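Local coordinates for protein chitinase (Chromobacterium violaceum, PDB 4TXG) that probably hydrolyses the glycosidic bonds of chitin as a family 18 glycoside hydrolase and probably binds that polysaccharide, at residues A125-Q130 / G385-D390; A256-Y261 / G273-T278; G289-S294 / L346-D351; I311-P316 / K340-L345; T317-A322 / L376-E381. All coordinates share one frame; numbering follows the deposited sequence.

Interaction 1 (A125-Q130 / G385-D390); sequences ALAQTQ and GLKYLD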
# COMPACT_ATOMS: atom_id res chain seq x y z
N ALA A 125 -14.14 -3.52 12.10
CA ALA A 125 -14.13 -4.51 11.02
C ALA A 125 -12.90 -5.44 11.00
O ALA A 125 -12.77 -6.28 10.11
CB ALA A 125 -14.26 -3.81 9.66
N LEU A 126 -12.01 -5.31 11.98
CA LEU A 126 -10.86 -6.22 12.02
C LEU A 126 -11.28 -7.62 12.45
O LEU A 126 -12.04 -7.80 13.41
CB LEU A 126 -9.77 -5.68 12.97
CG LEU A 126 -8.46 -6.49 13.07
CD1 LEU A 126 -7.65 -6.42 11.78
CD2 LEU A 126 -7.62 -5.98 14.24
N ALA A 127 -10.79 -8.63 11.74
CA ALA A 127 -11.12 -10.00 12.07
C ALA A 127 -10.30 -10.47 13.27
O ALA A 127 -9.08 -10.59 13.18
CB ALA A 127 -10.86 -10.90 10.87
N GLN A 128 -10.96 -10.75 14.38
CA GLN A 128 -10.23 -11.27 15.54
C GLN A 128 -10.25 -12.79 15.56
O GLN A 128 -11.22 -13.42 15.16
CB GLN A 128 -10.80 -10.73 16.85
CG GLN A 128 -9.98 -11.19 18.07
CD GLN A 128 -10.74 -11.09 19.37
OE1 GLN A 128 -11.56 -10.19 19.56
NE2 GLN A 128 -10.45 -12.01 20.29
N THR A 129 -9.15 -13.36 16.03
CA THR A 129 -9.06 -14.79 16.28
C THR A 129 -10.00 -15.18 17.42
O THR A 129 -9.76 -14.83 18.58
CB THR A 129 -7.61 -15.20 16.61
OG1 THR A 129 -6.76 -14.83 15.51
CG2 THR A 129 -7.52 -16.70 16.86
N GLN A 130 -11.05 -15.92 17.09
CA GLN A 130 -12.13 -16.23 18.04
C GLN A 130 -11.66 -16.80 19.38
O GLN A 130 -10.93 -17.80 19.44
CB GLN A 130 -13.13 -17.21 17.41
CG GLN A 130 -14.26 -17.62 18.35
CD GLN A 130 -15.14 -18.72 17.78
OE1 GLN A 130 -16.11 -18.45 17.06
NE2 GLN A 130 -14.82 -19.97 18.11
N GLY A 385 -8.55 -10.44 1.91
CA GLY A 385 -7.57 -10.44 2.98
C GLY A 385 -7.51 -9.17 3.83
O GLY A 385 -6.86 -9.17 4.88
N LEU A 386 -8.17 -8.10 3.40
CA LEU A 386 -8.14 -6.84 4.15
C LEU A 386 -8.60 -6.99 5.61
O LEU A 386 -8.11 -6.28 6.49
CB LEU A 386 -9.00 -5.78 3.46
CG LEU A 386 -8.46 -5.26 2.12
CD1 LEU A 386 -9.44 -4.27 1.52
CD2 LEU A 386 -7.10 -4.60 2.31
N LYS A 387 -9.52 -7.92 5.87
CA LYS A 387 -10.07 -8.07 7.21
C LYS A 387 -9.02 -8.50 8.24
O LYS A 387 -9.24 -8.35 9.43
CB LYS A 387 -11.23 -9.07 7.20
CG LYS A 387 -10.80 -10.49 6.85
CD LYS A 387 -11.99 -11.44 6.63
CE LYS A 387 -12.77 -11.69 7.91
NZ LYS A 387 -13.73 -12.82 7.76
N TYR A 388 -7.89 -9.03 7.79
CA TYR A 388 -6.86 -9.50 8.72
C TYR A 388 -5.83 -8.42 9.08
O TYR A 388 -5.01 -8.63 9.97
CB TYR A 388 -6.14 -10.71 8.12
CG TYR A 388 -7.10 -11.83 7.81
CD1 TYR A 388 -7.81 -12.46 8.83
CD2 TYR A 388 -7.34 -12.23 6.50
CE1 TYR A 388 -8.71 -13.47 8.56
CE2 TYR A 388 -8.26 -13.24 6.22
CZ TYR A 388 -8.93 -13.86 7.26
OH TYR A 388 -9.84 -14.86 7.00
N LEU A 389 -5.88 -7.29 8.39
CA LEU A 389 -4.81 -6.30 8.49
C LEU A 389 -5.16 -5.16 9.44
O LEU A 389 -6.21 -4.52 9.32
CB LEU A 389 -4.50 -5.73 7.11
CG LEU A 389 -4.08 -6.78 6.09
CD1 LEU A 389 -3.96 -6.18 4.69
CD2 LEU A 389 -2.75 -7.40 6.52
N ASP A 390 -4.27 -4.89 10.39
CA ASP A 390 -4.46 -3.73 11.25
C ASP A 390 -4.60 -2.46 10.43
O ASP A 390 -5.45 -1.62 10.72
CB ASP A 390 -3.30 -3.60 12.23
CG ASP A 390 -3.36 -4.65 13.30
OD1 ASP A 390 -4.01 -4.40 14.34
OD2 ASP A 390 -2.80 -5.75 13.09
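Lys387 makes the central bond to the 125-130 segment: its carbonyl O accepts from Ala127 N at 2.8 Å, with an N-H...O angle of 169° that marks it as nearly straight. The donor lies 21° off the carbonyl plane. That same oxygen is also met by a methyl group, Leu126 CD1 standing 3.4 Å from Lys387 O. Further out, the lysine chain bends back alongside the alanine, so that Lys387 CE comes to 3.6 Å from Ala127 CB.

Tyr388 brings its ring beside Ala127 CB, which lies obliquely to it, 4.0 Å from Tyr388 CD1. Lys387 CG sits over the centre of one ring face, packing against the ring from within its own segment. Leu389 takes part through its backbone: Leu126 CD1 reaches Leu389 O at 3.4 Å, because CG is anti to the backbone N (chi1 -177°) and carries the branch over the turn. Leu389 O is itself bonded to Arg456.

Asp390 ends the walk with Leu126 CD2 3.9 Å from its OD1, a van der Waals touch beside a carboxylate already held by Tyr140, Tyr363 and a salt bridge to Arg350. The 3-10 turn 385-388 leads into strand 391-395, which places the N-terminal segment at the end of the TIM barrel where that strand begins.

Interaction 2 (A256-Y261 / G273-T278); sequences AETGGY and GFYSMT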
# COMPACT_ATOMS: atom_id res chain seq x y z
N ALA A 256 12.28 -6.40 -5.41
CA ALA A 256 13.41 -7.28 -5.70
C ALA A 256 13.38 -8.60 -4.94
O ALA A 256 13.87 -9.62 -5.43
CB ALA A 256 14.73 -6.55 -5.40
N GLU A 257 12.82 -8.59 -3.73
CA GLU A 257 12.91 -9.80 -2.90
C GLU A 257 11.55 -10.39 -2.51
O GLU A 257 11.43 -11.12 -1.54
CB GLU A 257 13.73 -9.51 -1.65
CG GLU A 257 15.20 -9.20 -1.97
CD GLU A 257 16.09 -9.18 -0.73
OE1 GLU A 257 16.00 -8.22 0.06
OE2 GLU A 257 16.89 -10.13 -0.55
N THR A 258 10.52 -10.09 -3.30
CA THR A 258 9.27 -10.83 -3.17
C THR A 258 9.46 -12.28 -3.61
O THR A 258 8.92 -13.20 -2.99
CB THR A 258 8.14 -10.17 -3.99
OG1 THR A 258 7.59 -9.08 -3.23
CG2 THR A 258 7.02 -11.16 -4.29
N GLY A 259 10.24 -12.49 -4.66
CA GLY A 259 10.37 -13.82 -5.25
C GLY A 259 11.75 -14.45 -5.16
O GLY A 259 12.03 -15.42 -5.85
N GLY A 260 12.60 -13.90 -4.31
CA GLY A 260 13.95 -14.42 -4.18
C GLY A 260 14.71 -13.60 -3.15
O GLY A 260 14.11 -12.82 -2.43
N TYR A 261 16.02 -13.77 -3.10
CA TYR A 261 16.84 -13.03 -2.14
C TYR A 261 18.26 -12.92 -2.65
O TYR A 261 18.69 -13.71 -3.49
CB TYR A 261 16.81 -13.70 -0.76
CG TYR A 261 17.19 -15.16 -0.76
CD1 TYR A 261 18.52 -15.56 -0.66
CD2 TYR A 261 16.21 -16.15 -0.84
CE1 TYR A 261 18.86 -16.90 -0.66
CE2 TYR A 261 16.54 -17.48 -0.83
CZ TYR A 261 17.86 -17.86 -0.74
OH TYR A 261 18.17 -19.19 -0.74
N GLY A 273 10.41 -17.13 -3.25
CA GLY A 273 9.94 -16.25 -2.18
C GLY A 273 8.50 -16.46 -1.76
O GLY A 273 8.09 -17.58 -1.46
N PHE A 274 7.73 -15.38 -1.73
CA PHE A 274 6.31 -15.44 -1.38
C PHE A 274 5.51 -16.38 -2.29
O PHE A 274 4.55 -16.99 -1.84
CB PHE A 274 5.69 -14.04 -1.45
CG PHE A 274 5.86 -13.22 -0.20
CD1 PHE A 274 5.12 -13.51 0.93
CD2 PHE A 274 6.72 -12.14 -0.17
CE1 PHE A 274 5.25 -12.76 2.09
CE2 PHE A 274 6.85 -11.37 0.99
CZ PHE A 274 6.12 -11.68 2.11
N TYR A 275 5.86 -16.46 -3.57
CA TYR A 275 5.06 -17.27 -4.48
C TYR A 275 5.10 -18.74 -4.10
O TYR A 275 4.06 -19.41 -4.02
CB TYR A 275 5.55 -17.10 -5.92
CG TYR A 275 5.39 -15.69 -6.46
CD1 TYR A 275 4.13 -15.20 -6.79
CD2 TYR A 275 6.49 -14.86 -6.63
CE1 TYR A 275 3.97 -13.92 -7.29
CE2 TYR A 275 6.35 -13.58 -7.13
CZ TYR A 275 5.09 -13.11 -7.46
OH TYR A 275 4.93 -11.85 -7.96
N SER A 276 6.30 -19.25 -3.83
CA SER A 276 6.46 -20.66 -3.53
C SER A 276 6.09 -20.94 -2.07
O SER A 276 5.66 -22.04 -1.74
CB SER A 276 7.89 -21.13 -3.85
OG SER A 276 8.85 -20.25 -3.31
N MET A 277 6.23 -19.93 -1.22
CA MET A 277 5.90 -20.09 0.20
C MET A 277 4.38 -20.19 0.39
O MET A 277 3.93 -20.93 1.27
CB MET A 277 6.47 -18.94 1.04
CG MET A 277 6.17 -19.04 2.56
SD MET A 277 4.66 -18.16 3.07
CE MET A 277 5.29 -16.50 3.04
N THR A 278 3.61 -19.48 -0.43
CA THR A 278 2.15 -19.49 -0.26
C THR A 278 1.42 -20.49 -1.15
O THR A 278 0.32 -20.89 -0.82
CB THR A 278 1.52 -18.10 -0.52
OG1 THR A 278 1.79 -17.67 -1.86
CG2 THR A 278 2.07 -17.07 0.46
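The backbones of Thr258 and Phe274 are joined by one strong bond: Phe274 N donates to Thr258 O at 2.8 Å, and a C=O...N angle of 176° puts the donor almost directly in line with the carbonyl. The CA atoms come closest at Gly259 and Gly273, 3.9 Å apart. Having no side chain, and with a positive phi of 47°, Gly273 can turn its CA against the same acceptor, and a CA-H...O contact of 3.3 Å joins Gly273 CA to Thr258 O.

Thr258 O also lies at the edge of the Phe274 ring, near its plane, 3.7 Å from Phe274 CD2. The torsion of Thr258 (chi1 -82°) separates its two branches. CG2, anti to the backbone N, lies 3.8 Å from Tyr275 CE2, while OG1, beside that N, bonds to Gly254 O and Glu314 N. Gly259 CA meets the edge of the same tyrosine at 4.2 Å from Tyr275 CD2, and Tyr275 OH bonds to Tyr315 N.

Inside helix 273-278, Phe274 O is gripped twice, by Thr278 N and by Thr278 OG1 at 2.8 Å, from opposite faces of its plane. A loop carbonyl thus takes up a backbone N-H early in the helix, an arrangement whose charge distribution is probably favourable there, while methyl and ring contacts fill the flanks of this buried joint.

Interaction 3 (G289-S294 / L346-D351); sequences GINAFS and LQTLRD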
# COMPACT_ATOMS: atom_id res chain seq x y z
N GLY A 289 4.44 -24.15 4.21
CA GLY A 289 5.24 -22.95 4.00
C GLY A 289 4.70 -21.78 4.80
O GLY A 289 5.45 -21.03 5.42
N ILE A 290 3.38 -21.62 4.76
CA ILE A 290 2.72 -20.51 5.45
C ILE A 290 2.86 -20.67 6.97
O ILE A 290 3.06 -19.70 7.71
CB ILE A 290 1.23 -20.40 5.03
CG1 ILE A 290 1.12 -19.86 3.60
CG2 ILE A 290 0.45 -19.50 5.99
CD1 ILE A 290 -0.29 -20.00 2.96
N ASN A 291 2.78 -21.91 7.46
CA ASN A 291 2.99 -22.16 8.88
C ASN A 291 4.42 -21.85 9.30
O ASN A 291 4.65 -21.24 10.35
CB ASN A 291 2.65 -23.61 9.24
CG ASN A 291 1.15 -23.88 9.26
OD1 ASN A 291 0.33 -22.96 9.22
ND2 ASN A 291 0.79 -25.15 9.35
N ALA A 292 5.39 -22.28 8.49
CA ALA A 292 6.79 -22.02 8.81
C ALA A 292 7.05 -20.52 8.84
O ALA A 292 7.73 -20.01 9.74
CB ALA A 292 7.72 -22.69 7.80
N PHE A 293 6.51 -19.82 7.85
CA PHE A 293 6.72 -18.38 7.79
C PHE A 293 6.09 -17.68 9.00
O PHE A 293 6.73 -16.85 9.66
CB PHE A 293 6.14 -17.79 6.50
CG PHE A 293 6.29 -16.31 6.43
CD1 PHE A 293 7.51 -15.74 6.08
CD2 PHE A 293 5.23 -15.48 6.74
CE1 PHE A 293 7.66 -14.35 6.03
CE2 PHE A 293 5.37 -14.10 6.68
CZ PHE A 293 6.58 -13.55 6.33
N SER A 294 4.83 -18.01 9.29
CA SER A 294 4.10 -17.34 10.36
C SER A 294 4.75 -17.57 11.71
O SER A 294 4.92 -16.63 12.49
CB SER A 294 2.65 -17.80 10.37
OG SER A 294 2.03 -17.44 9.13
N LEU A 346 -2.41 -14.41 5.22
CA LEU A 346 -2.82 -13.36 6.15
C LEU A 346 -3.65 -13.91 7.30
O LEU A 346 -3.51 -13.47 8.44
CB LEU A 346 -3.59 -12.26 5.42
CG LEU A 346 -2.77 -11.51 4.35
CD1 LEU A 346 -3.59 -10.43 3.68
CD2 LEU A 346 -1.50 -10.93 4.97
N GLN A 347 -4.53 -14.87 7.02
CA GLN A 347 -5.36 -15.46 8.07
C GLN A 347 -4.49 -16.20 9.09
O GLN A 347 -4.72 -16.12 10.30
CB GLN A 347 -6.41 -16.42 7.49
CG GLN A 347 -7.29 -17.01 8.57
CD GLN A 347 -8.52 -17.71 8.03
OE1 GLN A 347 -8.82 -17.64 6.84
NE2 GLN A 347 -9.25 -18.39 8.92
N THR A 348 -3.47 -16.90 8.59
CA THR A 348 -2.59 -17.66 9.47
C THR A 348 -1.67 -16.75 10.26
O THR A 348 -1.43 -16.97 11.45
CB THR A 348 -1.76 -18.68 8.66
OG1 THR A 348 -2.64 -19.51 7.89
CG2 THR A 348 -0.94 -19.58 9.61
N LEU A 349 -1.15 -15.72 9.61
CA LEU A 349 -0.33 -14.74 10.29
C LEU A 349 -1.11 -14.05 11.41
O LEU A 349 -0.60 -13.87 12.52
CB LEU A 349 0.18 -13.72 9.28
CG LEU A 349 1.48 -12.95 9.46
CD1 LEU A 349 2.63 -13.83 9.91
CD2 LEU A 349 1.78 -12.33 8.09
N ARG A 350 -2.37 -13.71 11.12
CA ARG A 350 -3.26 -13.09 12.10
C ARG A 350 -3.46 -14.01 13.30
O ARG A 350 -3.37 -13.58 14.45
CB ARG A 350 -4.62 -12.76 11.45
CG ARG A 350 -5.68 -12.20 12.41
CD ARG A 350 -5.49 -10.69 12.63
NE ARG A 350 -4.46 -10.39 13.63
CZ ARG A 350 -3.79 -9.24 13.69
NH1 ARG A 350 -2.90 -9.05 14.65
NH2 ARG A 350 -4.02 -8.29 12.78
N ASP A 351 -3.72 -15.28 13.02
CA ASP A 351 -3.90 -16.28 14.06
C ASP A 351 -2.65 -16.41 14.94
O ASP A 351 -2.74 -16.39 16.18
CB ASP A 351 -4.25 -17.63 13.43
CG ASP A 351 -4.45 -18.73 14.47
OD1 ASP A 351 -3.44 -19.30 14.93
OD2 ASP A 351 -5.61 -19.01 14.83
O HOH W 1 -2.05 -22.23 7.42
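Thr348 and Ile290 form the close-packed part of the contact, where Ile290 CG2 lies 3.6 Å from Thr348 CB. The axes of the two helical segments approach to 9.4 Å, their directions differing by 37°, and Ser294 and Thr348 are the smaller residues meeting there. With OG anti to the carbonyl carbon (chi1 -62°), the Ser294 hydroxyl folds back on its own helix and donates to Ile290 O at 2.9 Å. Ser294 N reaches the same oxygen from the opposite face. Leu349 packs beside it, its CD1 3.8 Å from Ser294 CA, with its other branch, CD2, at the edge of the Phe293 ring, 4.2 Å from CE2. Phe293 and Leu349 both continue inward onto Ile311 of strand 308-312.

The outer side is more open and wetter. Asn291 and Thr348 are partly exposed and cross at about a right angle, with Asn291 OD1 3.6 Å from Thr348 CG2. Their polar atoms are linked by a water that donates to both, at 3.1 Å from Asn291 OD1 and 2.8 Å from Thr348 OG1; the threonine hydroxyl in turn bonds to Ala344 O one helical turn back. Apolar groups facing the strand and a water bridge facing outward fit two neighbouring helices of a TIM barrel, here 287-304 and 338-360, which precede and follow strand 308-312.

Interaction 4 (I311-P316 / K340-L345); sequences IDFEYP and KGYVAL. With CS (cesium ion), chain D.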
# COMPACT_ATOMS: atom_id res chain seq x y z
N ILE A 311 3.68 -6.90 5.38
CA ILE A 311 3.82 -7.81 4.25
C ILE A 311 3.83 -7.02 2.95
O ILE A 311 2.85 -6.37 2.62
CB ILE A 311 2.67 -8.84 4.23
CG1 ILE A 311 2.67 -9.66 5.51
CG2 ILE A 311 2.76 -9.72 2.97
CD1 ILE A 311 3.96 -10.51 5.72
N ASP A 312 4.94 -7.07 2.23
CA ASP A 312 5.09 -6.33 0.98
C ASP A 312 5.28 -7.33 -0.18
O ASP A 312 6.32 -7.39 -0.82
CB ASP A 312 6.27 -5.37 1.08
CG ASP A 312 6.34 -4.41 -0.09
OD1 ASP A 312 5.51 -4.50 -1.02
OD2 ASP A 312 7.24 -3.55 -0.08
N PHE A 313 4.23 -8.11 -0.39
CA PHE A 313 4.18 -9.15 -1.42
C PHE A 313 3.81 -8.50 -2.75
O PHE A 313 2.66 -8.08 -2.93
CB PHE A 313 3.17 -10.22 -0.95
CG PHE A 313 3.00 -11.44 -1.84
CD1 PHE A 313 3.50 -11.51 -3.14
CD2 PHE A 313 2.29 -12.53 -1.35
CE1 PHE A 313 3.28 -12.65 -3.93
CE2 PHE A 313 2.08 -13.67 -2.12
CZ PHE A 313 2.58 -13.73 -3.42
N GLU A 314 4.77 -8.39 -3.67
CA GLU A 314 4.52 -7.74 -4.95
C GLU A 314 4.62 -8.73 -6.12
O GLU A 314 5.71 -8.92 -6.66
CB GLU A 314 5.51 -6.57 -5.16
CG GLU A 314 5.51 -5.55 -3.99
CD GLU A 314 6.35 -4.29 -4.23
OE1 GLU A 314 6.91 -4.08 -5.32
OE2 GLU A 314 6.45 -3.47 -3.28
N TYR A 315 3.51 -9.36 -6.53
CA TYR A 315 2.14 -9.14 -6.03
C TYR A 315 1.35 -10.43 -6.10
O TYR A 315 1.57 -11.22 -7.02
CB TYR A 315 1.39 -8.11 -6.89
CG TYR A 315 2.01 -6.75 -6.91
CD1 TYR A 315 1.74 -5.84 -5.90
CD2 TYR A 315 2.89 -6.39 -7.92
CE1 TYR A 315 2.31 -4.60 -5.91
CE2 TYR A 315 3.48 -5.16 -7.93
CZ TYR A 315 3.18 -4.26 -6.93
OH TYR A 315 3.76 -3.02 -6.94
N PRO A 316 0.39 -10.61 -5.19
CA PRO A 316 -0.48 -11.79 -5.24
C PRO A 316 -1.65 -11.57 -6.20
O PRO A 316 -2.82 -11.62 -5.79
CB PRO A 316 -0.96 -11.93 -3.80
CG PRO A 316 -1.07 -10.48 -3.33
CD PRO A 316 0.11 -9.78 -4.00
N LYS A 340 -6.10 -17.20 -3.13
CA LYS A 340 -6.30 -18.13 -2.01
C LYS A 340 -5.05 -18.24 -1.14
O LYS A 340 -5.13 -18.34 0.09
CB LYS A 340 -6.69 -19.52 -2.51
CG LYS A 340 -8.00 -19.55 -3.26
CD LYS A 340 -9.14 -19.24 -2.34
CE LYS A 340 -9.79 -20.51 -1.84
NZ LYS A 340 -10.51 -21.32 -2.90
N GLY A 341 -3.88 -18.24 -1.78
CA GLY A 341 -2.63 -18.35 -1.05
C GLY A 341 -2.40 -17.15 -0.16
O GLY A 341 -1.89 -17.27 0.95
N TYR A 342 -2.77 -15.97 -0.66
CA TYR A 342 -2.54 -14.74 0.07
C TYR A 342 -3.50 -14.61 1.24
O TYR A 342 -3.12 -14.18 2.33
CB TYR A 342 -2.68 -13.56 -0.89
CG TYR A 342 -2.28 -12.21 -0.36
CD1 TYR A 342 -0.98 -11.96 0.08
CD2 TYR A 342 -3.19 -11.16 -0.37
CE1 TYR A 342 -0.61 -10.69 0.51
CE2 TYR A 342 -2.83 -9.90 0.05
CZ TYR A 342 -1.55 -9.67 0.49
OH TYR A 342 -1.21 -8.40 0.91
N VAL A 343 -4.75 -14.99 1.00
CA VAL A 343 -5.73 -14.99 2.08
C VAL A 343 -5.30 -15.98 3.17
O VAL A 343 -5.37 -15.67 4.36
CB VAL A 343 -7.13 -15.33 1.55
CG1 VAL A 343 -8.08 -15.65 2.69
CG2 VAL A 343 -7.66 -14.16 0.73
N ALA A 344 -4.83 -17.16 2.77
CA ALA A 344 -4.35 -18.13 3.75
C ALA A 344 -3.14 -17.61 4.54
O ALA A 344 -3.04 -17.82 5.75
CB ALA A 344 -3.99 -19.45 3.06
N LEU A 345 -2.23 -16.93 3.85
CA LEU A 345 -1.08 -16.33 4.52
C LEU A 345 -1.52 -15.32 5.59
O LEU A 345 -1.09 -15.39 6.74
CB LEU A 345 -0.17 -15.63 3.49
CG LEU A 345 0.94 -14.78 4.10
CD1 LEU A 345 1.90 -15.67 4.89
CD2 LEU A 345 1.69 -13.99 3.03
CS CS D . 6.70 -0.88 -4.87
O HOH W 2 1.38 -7.43 0.55
O HOH W 3 7.97 -1.46 -1.88
O HOH W 4 6.32 -2.20 -7.66
O HOH W 5 9.91 -0.49 -5.94
O HOH W 6 7.70 0.86 -2.07
O HOH W 7 6.67 1.18 -6.62
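Phe313 and Pro316 meet Tyr342 at the back of the family 18 signature DxxDxDxE, which includes Phe313 between its last acidic residues, Asp312 and Glu314; in relatives the glutamate is the catalytic acid. Pro316 CG stands 3.5 Å from the centroid of the Tyr342 ring and only 7° off its normal, a CH-pi contact over the face. Phe313 comes from another direction: its CD2 is 3.6 Å from Tyr342 CD1, and the ring planes are steeply inclined, at 80°. Ile311 CG2 lies at the edge of the same ring, 4.3 Å from Tyr342 CE1, and reaches Leu345 CD2 at 4.4 Å. With CG anti to the backbone N (chi1 -171°), Tyr342 brings its OH to 2.8 Å from a water that also bonds Ile311 O and Phe313 N.

Across the strand end, Glu314 turns the opposite way and binds a cesium ion through OE1 at 3.2 Å and OE2 at 3.0 Å, with waters and Met395 SD completing the site. The peptide bond after Glu314 is cis. Phe313 also stacks on Phe274 of helix 273-278, Tyr342 touches Ala368 of strand 365-371, and Leu345 packs on Phe293 of helix 287-304.

Interaction 5 (T317-A322 / L376-E381); sequences TSMNNA and LLRGME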
# COMPACT_ATOMS: atom_id res chain seq x y z
N THR A 317 -1.35 -11.32 -7.47
CA THR A 317 -2.40 -11.03 -8.42
C THR A 317 -2.44 -12.07 -9.53
O THR A 317 -1.41 -12.64 -9.90
CB THR A 317 -2.24 -9.62 -9.02
OG1 THR A 317 -3.33 -9.33 -9.89
CG2 THR A 317 -0.92 -9.49 -9.78
N SER A 318 -3.63 -12.30 -10.08
CA SER A 318 -3.80 -13.25 -11.16
C SER A 318 -3.57 -12.65 -12.56
O SER A 318 -3.77 -13.34 -13.55
CB SER A 318 -5.19 -13.88 -11.09
OG SER A 318 -6.20 -12.92 -11.41
N MET A 319 -3.16 -11.38 -12.63
CA MET A 319 -2.78 -10.78 -13.92
C MET A 319 -1.48 -11.40 -14.41
O MET A 319 -0.50 -11.46 -13.67
CB MET A 319 -2.60 -9.26 -13.81
CG MET A 319 -3.74 -8.50 -13.16
SD MET A 319 -5.33 -8.61 -14.03
CE MET A 319 -5.03 -7.67 -15.50
N ASN A 320 -1.48 -11.88 -15.64
CA ASN A 320 -0.30 -12.51 -16.23
C ASN A 320 0.82 -11.48 -16.41
O ASN A 320 0.56 -10.33 -16.76
CB ASN A 320 -0.69 -13.15 -17.57
CG ASN A 320 0.46 -13.86 -18.23
OD1 ASN A 320 0.89 -14.92 -17.77
ND2 ASN A 320 0.96 -13.30 -19.33
N ASN A 321 2.07 -11.88 -16.12
CA ASN A 321 3.25 -11.02 -16.24
C ASN A 321 3.22 -9.77 -15.37
O ASN A 321 3.88 -8.77 -15.68
CB ASN A 321 3.46 -10.58 -17.70
CG ASN A 321 3.94 -11.70 -18.59
OD1 ASN A 321 4.40 -12.74 -18.12
ND2 ASN A 321 3.87 -11.49 -19.90
N ALA A 322 2.46 -9.80 -14.28
CA ALA A 322 2.38 -8.64 -13.40
C ALA A 322 3.55 -8.58 -12.44
O ALA A 322 3.90 -7.50 -11.94
CB ALA A 322 1.06 -8.64 -12.64
N LEU A 376 -3.34 -4.01 -11.43
CA LEU A 376 -2.99 -5.10 -10.51
C LEU A 376 -4.21 -5.59 -9.74
O LEU A 376 -4.40 -6.79 -9.56
CB LEU A 376 -1.91 -4.65 -9.52
CG LEU A 376 -0.55 -4.31 -10.11
CD1 LEU A 376 0.42 -3.79 -9.04
CD2 LEU A 376 0.04 -5.53 -10.81
N LEU A 377 -5.05 -4.66 -9.28
CA LEU A 377 -6.19 -5.02 -8.45
C LEU A 377 -7.26 -5.78 -9.22
O LEU A 377 -8.09 -6.47 -8.62
CB LEU A 377 -6.78 -3.76 -7.82
CG LEU A 377 -5.91 -3.12 -6.72
CD1 LEU A 377 -6.44 -1.73 -6.38
CD2 LEU A 377 -5.84 -3.99 -5.45
N ARG A 378 -7.24 -5.67 -10.55
CA ARG A 378 -8.22 -6.41 -11.34
C ARG A 378 -8.02 -7.92 -11.17
O ARG A 378 -8.94 -8.70 -11.37
CB ARG A 378 -8.14 -6.02 -12.82
CG ARG A 378 -9.21 -6.66 -13.69
CD ARG A 378 -9.20 -6.06 -15.09
NE ARG A 378 -9.54 -4.64 -15.08
CZ ARG A 378 -10.75 -4.15 -15.32
NH1 ARG A 378 -11.76 -4.97 -15.58
NH2 ARG A 378 -10.96 -2.83 -15.30
N GLY A 379 -6.82 -8.32 -10.77
CA GLY A 379 -6.52 -9.72 -10.55
C GLY A 379 -6.50 -10.11 -9.08
O GLY A 379 -5.98 -11.15 -8.73
N MET A 380 -7.07 -9.27 -8.22
CA MET A 380 -7.04 -9.55 -6.78
C MET A 380 -8.44 -9.67 -6.16
O MET A 380 -8.63 -9.36 -4.98
CB MET A 380 -6.19 -8.49 -6.08
CG MET A 380 -4.72 -8.57 -6.53
SD MET A 380 -3.63 -7.22 -6.05
CE MET A 380 -3.66 -7.42 -4.28
N GLU A 381 -9.39 -10.13 -6.98
CA GLU A 381 -10.76 -10.43 -6.56
C GLU A 381 -11.36 -9.22 -5.82
O GLU A 381 -11.47 -8.16 -6.42
CB GLU A 381 -10.78 -11.72 -5.72
CG GLU A 381 -10.26 -12.90 -6.59
CD GLU A 381 -10.45 -14.28 -5.99
OE1 GLU A 381 -11.07 -14.39 -4.91
OE2 GLU A 381 -9.98 -15.27 -6.62
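Thr317 and Leu376 share the first-shell bond: Thr317 OG1 donates to Leu376 O at 2.8 Å, in the carbonyl plane and on a lone pair, with a C=O...O angle of 145°. The hydroxyl gets there by lying anti to the backbone N (chi1 -177°). Next to it, Ser318 N donates to Gly379 O at 2.9 Å, and an N-H...O angle of 166° shows the bond to be nearly straight. Gly379, lacking a side chain, lies close between these bonds, and Met319 SD comes 3.6 Å from Gly379 N. Apolar contacts flank the pair: Thr317 CB is 3.7 Å from Met380 CG, while Ala322 CB is 3.7 Å from Leu376 CD2.

In the next shell, Leu376 O also accepts from Gly379 N at 3.1 Å, and Met380 N to Leu377 O closes the type I turn 377-380 that follows. Gly379 O has a second donor in Asn339 ND2. Arg378 reaches away to the carbonyl oxygens of Asn672 and Tyr760, and Leu376 and Met380 rest on Pro371. The two segments follow strands 308-312 and 365-371, so this is loop-to-loop bonding at the C-terminal ends of adjacent TIM-barrel strands, the end that carries the active site in this family.

In the fold
Interactions 2, 3, 4 and 5 are buried, whereas interaction 1 is only partly so. Interactions 3 and 4 both use helix 338-360, the first against a neighbouring helix and the second against strand 308-312, and both rest mainly on side-chain packing. Interactions 1, 2 and 5 instead involve loops or turns and depend on backbone carbonyl acceptors. Interaction 2 adjoins interaction 4, their centres about 10 Å apart, and interaction 5 meets interaction 4 where Tyr315 touches Leu376. Interaction 1 is tied to interaction 3 by Asp390 and Arg350. A buried salt bridge thus joins these two contacts at the N-terminal barrel end, while aromatic packing lies behind the cesium site.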